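Local coordinates for core protein VP4 (Bluetongue virus, PDB 2JHP) that is an RNA-capping enzyme of the inner viral core, combining several cap-forming steps, including methyl transfer, in a single chain, at residues Leu121-Ala125 with Val432-Ala436; Phe339-Arg343 with His353-Ser357; Phe520-Glu526 with Thr558-Tyr564. All coordinates share one frame; numbering follows the deposited sequence.

In the fold
Interactions 1 and 2 belong to two different methyltransferase-like sheets with the same strand order, 3-2-1-4-5-7-6, and the residues of interaction 2 are inserted in the long chain excursion between the two segments of interaction 1. Their centres lie 33 Å apart. Interaction 1 touches ligand directly: R122 binds S-adenosyl-L-homocysteine and also belongs to a guanine pocket, while L121, Y124 and A125 of the same helix pack on the sheet. Interaction 2 joins the end of a strand in the other sheet to the loop after it. Interaction 3, later in the chain, joins two helix ends, its centre 25 Å from interaction 1 and 55 Å from interaction 2, on the far side of the molecule's centre from the latter.

Interaction 1: Leu121-Ala125 with Val432-Ala436; sequences LRNYA and VIATA. With SAH (S-adenosyl-L-homocysteine), chain B.
L121 starts the packing of helix 114-128 on strand 433-437, part of a mixed sheet with the strand order of a Rossmann-like methyltransferase. The short segments run nearly antiparallel, at 153°, with their axes 9.5 Å apart. The branched end of L121 suits a place above two strand residues: its CB meets CD1 of I433 at 4.0 Å, and its CD1 reaches CG2 of T435. The OG1 of T435 is bonded instead to the backbone N of F410, so its methyl is left to face the leucine.

R122 turns away from the strand, toward the ligand. Its NE donates to O of S-adenosyl-L-homocysteine at 2.9 Å, nearly straight at 162°, and NH2 holds OXT at 3.0 Å, so one flat guanidinium grips both carboxylate oxygens, with O lying in its plane. A salt bridge from NH1 to D119 helps fix its rotation.

Y124 comes back to the sheet. With CG anti to the backbone N (chi1 164°), the ring is laid beside I433, its CD2 3.7 Å from CD1 of I433, while the backbone O of V432 lies at the ring edge. The buried hydroxyl is satisfied by E505. At A125 helix and strand come close, and a small residue fits: its CB sits 3.5 Å from CG2 of I433.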
loop_
_atom_site.group_PDB
_atom_site.type_symbol
_atom_site.label_atom_id
_atom_site.label_comp_id
_atom_site.label_asym_id
_atom_site.label_seq_id
_atom_site.Cartn_x
_atom_site.Cartn_y
_atom_site.Cartn_z
ATOM N N LEU A 121 1.975 -7.811 -0.412
ATOM C CA LEU A 121 2.096 -7.510 -1.831
ATOM C C LEU A 121 3.136 -6.435 -2.119
ATOM O O LEU A 121 3.790 -6.475 -3.151
ATOM C CB LEU A 121 0.752 -7.081 -2.415
ATOM C CG LEU A 121 -0.396 -8.088 -2.423
ATOM C CD1 LEU A 121 -1.546 -7.561 -3.302
ATOM C CD2 LEU A 121 0.051 -9.465 -2.896
ATOM N N ARG A 122 3.280 -5.466 -1.222
ATOM C CA ARG A 122 4.195 -4.371 -1.469
ATOM C C ARG A 122 5.637 -4.802 -1.254
ATOM O O ARG A 122 6.539 -4.318 -1.947
ATOM C CB ARG A 122 3.869 -3.165 -0.601
ATOM C CG ARG A 122 4.327 -1.840 -1.225
ATOM C CD ARG A 122 3.964 -0.609 -0.395
ATOM N NE ARG A 122 2.521 -0.508 -0.211
ATOM C CZ ARG A 122 1.889 -0.922 0.876
ATOM N NH1 ARG A 122 2.592 -1.446 1.867
ATOM N NH2 ARG A 122 0.569 -0.815 0.961
ATOM N N ASN A 123 5.861 -5.711 -0.306
ATOM C CA ASN A 123 7.206 -6.198 -0.049
ATOM C C ASN A 123 7.721 -6.999 -1.207
ATOM O O ASN A 123 8.832 -6.802 -1.607
ATOM C CB ASN A 123 7.296 -6.944 1.280
ATOM C CG ASN A 123 7.067 -6.019 2.489
ATOM O OD1 ASN A 123 6.991 -4.787 2.363
ATOM N ND2 ASN A 123 6.947 -6.621 3.666
ATOM N N TYR A 124 6.881 -7.843 -1.790
ATOM C CA TYR A 124 7.239 -8.549 -3.022
ATOM C C TYR A 124 7.640 -7.532 -4.100
ATOM O O TYR A 124 8.640 -7.729 -4.821
ATOM C CB TYR A 124 6.085 -9.443 -3.506
ATOM C CG TYR A 124 6.210 -9.912 -4.950
ATOM C CD1 TYR A 124 6.992 -11.024 -5.283
ATOM C CD2 TYR A 124 5.542 -9.242 -5.987
ATOM C CE1 TYR A 124 7.105 -11.459 -6.603
ATOM C CE2 TYR A 124 5.651 -9.669 -7.320
ATOM C CZ TYR A 124 6.437 -10.778 -7.620
ATOM O OH TYR A 124 6.559 -11.202 -8.937
ATOM N N ALA A 125 6.862 -6.447 -4.179
ATOM C CA ALA A 125 7.069 -5.395 -5.173
ATOM C C ALA A 125 8.367 -4.609 -4.976
ATOM O O ALA A 125 8.954 -4.148 -5.958
ATOM C CB ALA A 125 5.870 -4.445 -5.238
ATOM N N VAL A 432 4.686 -5.412 -12.902
ATOM C CA VAL A 432 5.294 -6.547 -12.204
ATOM C C VAL A 432 4.297 -7.087 -11.205
ATOM O O VAL A 432 4.258 -8.285 -10.942
ATOM C CB VAL A 432 6.606 -6.176 -11.473
ATOM C CG1 VAL A 432 7.143 -7.360 -10.699
ATOM C CG2 VAL A 432 7.657 -5.688 -12.458
ATOM N N ILE A 433 3.510 -6.176 -10.643
ATOM C CA ILE A 433 2.438 -6.496 -9.710
ATOM C C ILE A 433 1.438 -5.358 -9.720
ATOM O O ILE A 433 1.787 -4.201 -9.466
ATOM C CB ILE A 433 2.932 -6.804 -8.258
ATOM C CG1 ILE A 433 1.735 -7.221 -7.387
ATOM C CG2 ILE A 433 3.713 -5.642 -7.665
ATOM C CD1 ILE A 433 2.093 -7.898 -6.078
ATOM N N ALA A 434 0.196 -5.689 -10.047
ATOM C CA ALA A 434 -0.872 -4.694 -10.076
ATOM C C ALA A 434 -2.132 -5.250 -9.406
ATOM O O ALA A 434 -2.337 -6.471 -9.368
ATOM C CB ALA A 434 -1.147 -4.267 -11.506
ATOM N N THR A 435 -2.947 -4.363 -8.848
ATOM C CA THR A 435 -4.212 -4.768 -8.232
ATOM C C THR A 435 -5.403 -4.058 -8.862
ATOM O O THR A 435 -5.283 -2.935 -9.330
ATOM C CB THR A 435 -4.250 -4.489 -6.715
ATOM O OG1 THR A 435 -4.017 -3.098 -6.487
ATOM C CG2 THR A 435 -3.230 -5.327 -5.972
ATOM N N ALA A 436 -6.544 -4.735 -8.854
ATOM C CA ALA A 436 -7.797 -4.158 -9.290
ATOM C C ALA A 436 -8.938 -4.663 -8.415
ATOM O O ALA A 436 -9.041 -5.848 -8.107
ATOM C CB ALA A 436 -8.061 -4.482 -10.750
HETATM N N SAH B . -0.211 2.483 -3.955
HETATM C CA SAH B . -0.264 2.682 -2.473
HETATM C CB SAH B . -1.390 3.598 -1.982
HETATM C CG SAH B . -2.657 3.756 -2.802
HETATM S SD SAH B . -3.647 5.140 -2.174
HETATM C C SAH B . -0.258 1.371 -1.702
HETATM O O SAH B . 0.484 0.448 -2.045
HETATM O OXT SAH B . -0.962 1.216 -0.704
HETATM C "C5'" SAH B . -4.143 5.558 -3.870
HETATM C "C4'" SAH B . -3.404 6.764 -4.425
HETATM O "O4'" SAH B . -3.231 6.645 -5.823
HETATM C "C3'" SAH B . -4.149 8.072 -4.175
HETATM O "O3'" SAH B . -3.176 9.025 -3.781
HETATM C "C2'" SAH B . -4.705 8.457 -5.537
HETATM O "O2'" SAH B . -4.751 9.844 -5.740
HETATM C "C1'" SAH B . -3.683 7.824 -6.481
HETATM N N9 SAH B . -4.227 7.553 -7.831
HETATM C C8 SAH B . -5.495 7.130 -8.155
HETATM N N7 SAH B . -5.581 7.010 -9.505
HETATM C C5 SAH B . -4.389 7.351 -10.050
HETATM C C6 SAH B . -3.921 7.401 -11.365
HETATM N N6 SAH B . -4.721 7.067 -12.376
HETATM N N1 SAH B . -2.618 7.786 -11.622
HETATM C C2 SAH B . -1.778 8.122 -10.575
HETATM N N3 SAH B . -2.237 8.074 -9.270
HETATM C C4 SAH B . -3.523 7.696 -9.006
#

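Interaction 2: Phe339-Arg343 with His353-Ser357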
loop_
_atom_site.group_PDB
_atom_site.type_symbol
_atom_site.label_atom_id
_atom_site.label_comp_id
_atom_site.label_asym_id
_atom_site.label_seq_id
_atom_site.Cartn_x
_atom_site.Cartn_y
_atom_site.Cartn_z
ATOM N N PHE A 339 9.858 26.325 1.717
ATOM C CA PHE A 339 10.498 25.270 0.959
ATOM C C PHE A 339 11.080 25.829 -0.339
ATOM O O PHE A 339 10.406 26.565 -1.075
ATOM C CB PHE A 339 9.540 24.103 0.676
ATOM C CG PHE A 339 10.116 23.072 -0.254
ATOM C CD1 PHE A 339 11.139 22.227 0.167
ATOM C CD2 PHE A 339 9.662 22.970 -1.562
ATOM C CE1 PHE A 339 11.683 21.288 -0.697
ATOM C CE2 PHE A 339 10.201 22.036 -2.430
ATOM C CZ PHE A 339 11.211 21.194 -2.001
ATOM N N MET A 340 12.331 25.471 -0.601
ATOM C CA MET A 340 13.040 25.941 -1.772
ATOM C C MET A 340 13.534 24.725 -2.543
ATOM O O MET A 340 14.339 23.945 -2.027
ATOM C CB MET A 340 14.235 26.820 -1.368
ATOM C CG MET A 340 13.908 28.088 -0.556
ATOM S SD MET A 340 15.360 29.011 0.030
ATOM C CE MET A 340 16.114 29.476 -1.518
ATOM N N ARG A 341 13.032 24.548 -3.767
ATOM C CA ARG A 341 13.536 23.501 -4.654
ATOM C C ARG A 341 14.674 24.084 -5.469
ATOM O O ARG A 341 14.516 25.101 -6.150
ATOM C CB ARG A 341 12.443 22.961 -5.564
ATOM C CG ARG A 341 12.776 21.575 -6.143
ATOM C CD ARG A 341 12.699 21.586 -7.645
ATOM N NE ARG A 341 13.874 22.205 -8.235
ATOM C CZ ARG A 341 13.889 22.852 -9.393
ATOM N NH1 ARG A 341 12.781 22.981 -10.110
ATOM N NH2 ARG A 341 15.024 23.378 -9.829
ATOM N N LEU A 342 15.830 23.447 -5.372
ATOM C CA LEU A 342 17.036 23.969 -5.987
ATOM C C LEU A 342 17.580 23.006 -7.037
ATOM O O LEU A 342 17.000 21.962 -7.294
ATOM C CB LEU A 342 18.093 24.238 -4.910
ATOM C CG LEU A 342 17.737 25.162 -3.747
ATOM C CD1 LEU A 342 18.791 25.073 -2.646
ATOM C CD2 LEU A 342 17.586 26.596 -4.217
ATOM N N ARG A 343 18.679 23.379 -7.672
ATOM C CA ARG A 343 19.429 22.419 -8.454
ATOM C C ARG A 343 20.514 21.946 -7.510
ATOM O O ARG A 343 20.839 22.639 -6.539
ATOM C CB ARG A 343 19.990 23.025 -9.746
ATOM C CG ARG A 343 20.790 24.289 -9.565
ATOM C CD ARG A 343 19.976 25.546 -9.855
ATOM N NE ARG A 343 20.547 26.703 -9.159
ATOM C CZ ARG A 343 21.783 27.167 -9.348
ATOM N NH1 ARG A 343 22.607 26.581 -10.215
ATOM N NH2 ARG A 343 22.204 28.217 -8.654
ATOM N N HIS A 353 8.386 20.804 -9.212
ATOM C CA HIS A 353 8.324 21.938 -8.291
ATOM C C HIS A 353 9.164 23.057 -8.881
ATOM O O HIS A 353 10.348 22.859 -9.156
ATOM C CB HIS A 353 8.844 21.551 -6.906
ATOM C CG HIS A 353 8.157 20.354 -6.328
ATOM N ND1 HIS A 353 6.932 20.431 -5.701
ATOM C CD2 HIS A 353 8.514 19.047 -6.306
ATOM C CE1 HIS A 353 6.570 19.225 -5.305
ATOM N NE2 HIS A 353 7.511 18.367 -5.661
ATOM N N PRO A 354 8.549 24.231 -9.112
ATOM C CA PRO A 354 9.301 25.327 -9.741
ATOM C C PRO A 354 10.535 25.747 -8.937
ATOM O O PRO A 354 10.474 25.840 -7.707
ATOM C CB PRO A 354 8.283 26.470 -9.827
ATOM C CG PRO A 354 7.173 26.102 -8.932
ATOM C CD PRO A 354 7.153 24.605 -8.823
ATOM N N ASP A 355 11.640 25.960 -9.651
ATOM C CA ASP A 355 12.893 26.503 -9.109
ATOM C C ASP A 355 12.595 27.643 -8.143
ATOM O O ASP A 355 11.673 28.428 -8.376
ATOM C CB ASP A 355 13.753 27.037 -10.261
ATOM C CG ASP A 355 15.163 26.463 -10.265
ATOM O OD1 ASP A 355 15.879 26.571 -9.239
ATOM O OD2 ASP A 355 15.560 25.902 -11.316
ATOM N N ALA A 356 13.361 27.744 -7.060
ATOM C CA ALA A 356 13.099 28.799 -6.086
ATOM C C ALA A 356 13.392 30.134 -6.720
ATOM O O ALA A 356 14.457 30.325 -7.315
ATOM C CB ALA A 356 13.910 28.609 -4.819
ATOM N N SER A 357 12.420 31.038 -6.618
ATOM C CA SER A 357 12.528 32.372 -7.203
ATOM C C SER A 357 11.992 33.467 -6.278
ATOM O O SER A 357 11.475 33.194 -5.200
ATOM C CB SER A 357 11.791 32.416 -8.543
ATOM O OG SER A 357 10.456 31.957 -8.388
#
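The end of strand 335-341 is tied to the loop that follows it, and R341 does most of the tying, reaching H353, D355 and A356. Its backbone O accepts from the N of A356 at 3.0 Å, in the carbonyl plane. The side chain bends at chi2 and chi3 (77° at the latter), which folds the guanidinium back over the loop instead of letting it run straight out. There NH1 donates to the O of H353 at 2.6 Å, a short bond almost in line with the C=O, and NH2 makes a salt bridge with OD2 of D355 at 3.0 Å. The carboxylate and guanidinium planes stand 59° apart, so this is no flat two-pronged pairing. The CA of D355 lies over one guanidinium face. NE donates a hydrogen bond to the O of L342, which lies in the guanidinium plane, though NE stands above the carbonyl plane of L342. An arginine head suits this place, since NE, NH1 and NH2 each have a different acceptor.

The strand belongs to a seven-stranded methyltransferase-like sheet, where it runs antiparallel between 302-308 and 322-324. T321 adds a second tie, its hydroxyl bonded both to the N of R341 and to the O of P354. The aliphatic part of R341 lies on H353, CD being 3.9 Å from CB of H353; the imidazole itself is held by ND1 to the hydroxyl of Y322 and meets H389 edge-to-face. A356, small enough to sit close to the strand and the residue after it, puts its CB 3.9 Å from CB of M340 and also touches CD2 of L342.

Interaction 3: Phe520-Glu526 with Thr558-Tyr564; sequences FIGLRVE and TLMSGAY
Y564 reaches the turn at F520-L523 with its hydroxyl: OH donates to the O of I521 at 2.8 Å, from above the carbonyl plane. F520 turns its ring edge to one face of Y564 in a T-shaped pair, centroids 6.0 Å apart and planes at 78°. With CG anti to the backbone N (chi1 -170°), L523 brings CD1 to CE1 of Y564 at 3.8 Å and to CG2 of T558 at 3.6 Å; that methyl also meets the F520 ring. E526 lays its carboxylate beside S561 and A563, with OE1 3.3 Å from CB of S561. The nearby carboxylate of E3 could raise its proton affinity.

Behind these contacts stand two turns. A type II turn from F520 to L523 leads into helix 523-533, with G522 as N-cap at a positive phi that glycine adopts easily; a side chain there would press on the O of I521. After helix 551-561, G562 again takes positive phi, and OG of S561 accepts from the N of A563 at 3.2 Å in an ST turn just before Y564. Farther out, W38 of helix 34-41 packs on I521 and L523, while L559 faces helices 453-460 and 612-625.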
loop_
_atom_site.group_PDB
_atom_site.type_symbol
_atom_site.label_atom_id
_atom_site.label_comp_id
_atom_site.label_asym_id
_atom_site.label_seq_id
_atom_site.Cartn_x
_atom_site.Cartn_y
_atom_site.Cartn_z
ATOM N N PHE A 520 -12.239 -22.552 -5.700
ATOM C CA PHE A 520 -13.598 -22.634 -6.266
ATOM C C PHE A 520 -14.670 -22.916 -5.219
ATOM O O PHE A 520 -15.604 -23.703 -5.450
ATOM C CB PHE A 520 -13.674 -23.645 -7.418
ATOM C CG PHE A 520 -12.697 -23.381 -8.521
ATOM C CD1 PHE A 520 -11.725 -24.323 -8.839
ATOM C CD2 PHE A 520 -12.740 -22.187 -9.247
ATOM C CE1 PHE A 520 -10.819 -24.089 -9.857
ATOM C CE2 PHE A 520 -11.831 -21.937 -10.261
ATOM C CZ PHE A 520 -10.870 -22.895 -10.568
ATOM N N ILE A 521 -14.522 -22.262 -4.070
ATOM C CA ILE A 521 -15.443 -22.425 -2.953
ATOM C C ILE A 521 -16.817 -21.875 -3.338
ATOM O O ILE A 521 -16.943 -20.733 -3.790
ATOM C CB ILE A 521 -14.907 -21.743 -1.658
ATOM C CG1 ILE A 521 -13.546 -22.332 -1.237
ATOM C CG2 ILE A 521 -15.937 -21.822 -0.535
ATOM C CD1 ILE A 521 -13.548 -23.831 -0.927
ATOM N N GLY A 522 -17.835 -22.713 -3.183
ATOM C CA GLY A 522 -19.192 -22.311 -3.482
ATOM C C GLY A 522 -19.648 -22.616 -4.894
ATOM O O GLY A 522 -20.803 -22.333 -5.251
ATOM N N LEU A 523 -18.763 -23.215 -5.691
ATOM C CA LEU A 523 -19.048 -23.500 -7.096
ATOM C C LEU A 523 -20.381 -24.223 -7.329
ATOM O O LEU A 523 -21.098 -23.907 -8.278
ATOM C CB LEU A 523 -17.890 -24.269 -7.745
ATOM C CG LEU A 523 -17.918 -24.438 -9.272
ATOM C CD1 LEU A 523 -17.740 -23.102 -9.984
ATOM C CD2 LEU A 523 -16.855 -25.425 -9.708
ATOM N N ARG A 524 -20.710 -25.183 -6.465
ATOM C CA ARG A 524 -21.943 -25.967 -6.632
ATOM C C ARG A 524 -23.200 -25.113 -6.486
ATOM O O ARG A 524 -24.118 -25.189 -7.298
ATOM C CB ARG A 524 -21.991 -27.132 -5.648
ATOM C CG ARG A 524 -20.924 -28.173 -5.906
ATOM C CD ARG A 524 -21.513 -29.562 -5.753
ATOM N NE ARG A 524 -20.800 -30.546 -6.570
ATOM C CZ ARG A 524 -21.021 -31.857 -6.527
ATOM N NH1 ARG A 524 -21.931 -32.354 -5.693
ATOM N NH2 ARG A 524 -20.332 -32.675 -7.315
ATOM N N VAL A 525 -23.216 -24.293 -5.445
ATOM C CA VAL A 525 -24.297 -23.332 -5.226
ATOM C C VAL A 525 -24.412 -22.356 -6.389
ATOM O O VAL A 525 -25.507 -22.027 -6.834
ATOM C CB VAL A 525 -24.128 -22.597 -3.880
ATOM C CG1 VAL A 525 -24.876 -21.285 -3.882
ATOM C CG2 VAL A 525 -24.619 -23.503 -2.750
ATOM N N GLU A 526 -23.264 -21.942 -6.900
ATOM C CA GLU A 526 -23.209 -20.997 -8.006
ATOM C C GLU A 526 -23.791 -21.556 -9.315
ATOM O O GLU A 526 -24.322 -20.806 -10.139
ATOM C CB GLU A 526 -21.771 -20.512 -8.192
ATOM C CG GLU A 526 -21.342 -19.464 -7.177
ATOM C CD GLU A 526 -21.959 -18.088 -7.443
ATOM O OE1 GLU A 526 -22.560 -17.887 -8.528
ATOM O OE2 GLU A 526 -21.839 -17.209 -6.562
ATOM N N THR A 558 -17.738 -20.981 -13.593
ATOM C CA THR A 558 -16.716 -20.098 -13.017
ATOM C C THR A 558 -16.730 -18.724 -13.677
ATOM O O THR A 558 -16.762 -17.708 -12.981
ATOM C CB THR A 558 -15.279 -20.689 -13.097
ATOM O OG1 THR A 558 -15.051 -21.216 -14.407
ATOM C CG2 THR A 558 -15.075 -21.800 -12.074
ATOM N N LEU A 559 -16.735 -18.700 -15.010
ATOM C CA LEU A 559 -16.830 -17.447 -15.767
ATOM C C LEU A 559 -18.173 -16.701 -15.607
ATOM O O LEU A 559 -18.212 -15.505 -15.265
ATOM C CB LEU A 559 -16.576 -17.710 -17.246
ATOM C CG LEU A 559 -15.127 -17.883 -17.680
ATOM C CD1 LEU A 559 -15.094 -18.337 -19.134
ATOM C CD2 LEU A 559 -14.348 -16.592 -17.486
ATOM N N MET A 560 -19.264 -17.424 -15.844
ATOM C CA MET A 560 -20.592 -16.844 -15.901
ATOM C C MET A 560 -21.065 -16.372 -14.531
ATOM O O MET A 560 -21.873 -15.463 -14.444
ATOM C CB MET A 560 -21.561 -17.857 -16.506
ATOM C CG MET A 560 -22.868 -17.281 -17.027
ATOM S SD MET A 560 -22.700 -16.293 -18.513
ATOM C CE MET A 560 -22.289 -17.543 -19.715
ATOM N N SER A 561 -20.541 -16.970 -13.465
ATOM C CA SER A 561 -20.939 -16.596 -12.106
ATOM C C SER A 561 -20.464 -15.201 -11.695
ATOM O O SER A 561 -21.125 -14.535 -10.896
ATOM C CB SER A 561 -20.437 -17.622 -11.089
ATOM O OG SER A 561 -19.025 -17.626 -11.026
ATOM N N GLY A 562 -19.319 -14.772 -12.229
ATOM C CA GLY A 562 -18.695 -13.506 -11.850
ATOM C C GLY A 562 -18.154 -13.547 -10.428
ATOM O O GLY A 562 -17.800 -12.513 -9.854
ATOM N N ALA A 563 -18.076 -14.751 -9.873
ATOM C CA ALA A 563 -17.710 -14.954 -8.488
ATOM C C ALA A 563 -16.227 -15.291 -8.273
ATOM O O ALA A 563 -15.732 -15.194 -7.149
ATOM C CB ALA A 563 -18.596 -16.030 -7.882
ATOM N N TYR A 564 -15.521 -15.686 -9.338
ATOM C CA TYR A 564 -14.109 -16.121 -9.219
ATOM C C TYR A 564 -13.123 -15.371 -10.101
ATOM O O TYR A 564 -13.474 -14.887 -11.183
ATOM C CB TYR A 564 -13.961 -17.635 -9.459
ATOM C CG TYR A 564 -14.969 -18.438 -8.671
ATOM C CD1 TYR A 564 -16.139 -18.906 -9.275
ATOM C CD2 TYR A 564 -14.787 -18.677 -7.301
ATOM C CE1 TYR A 564 -17.077 -19.607 -8.551
ATOM C CE2 TYR A 564 -15.744 -19.403 -6.572
ATOM C CZ TYR A 564 -16.870 -19.852 -7.209
ATOM O OH TYR A 564 -17.782 -20.550 -6.480
#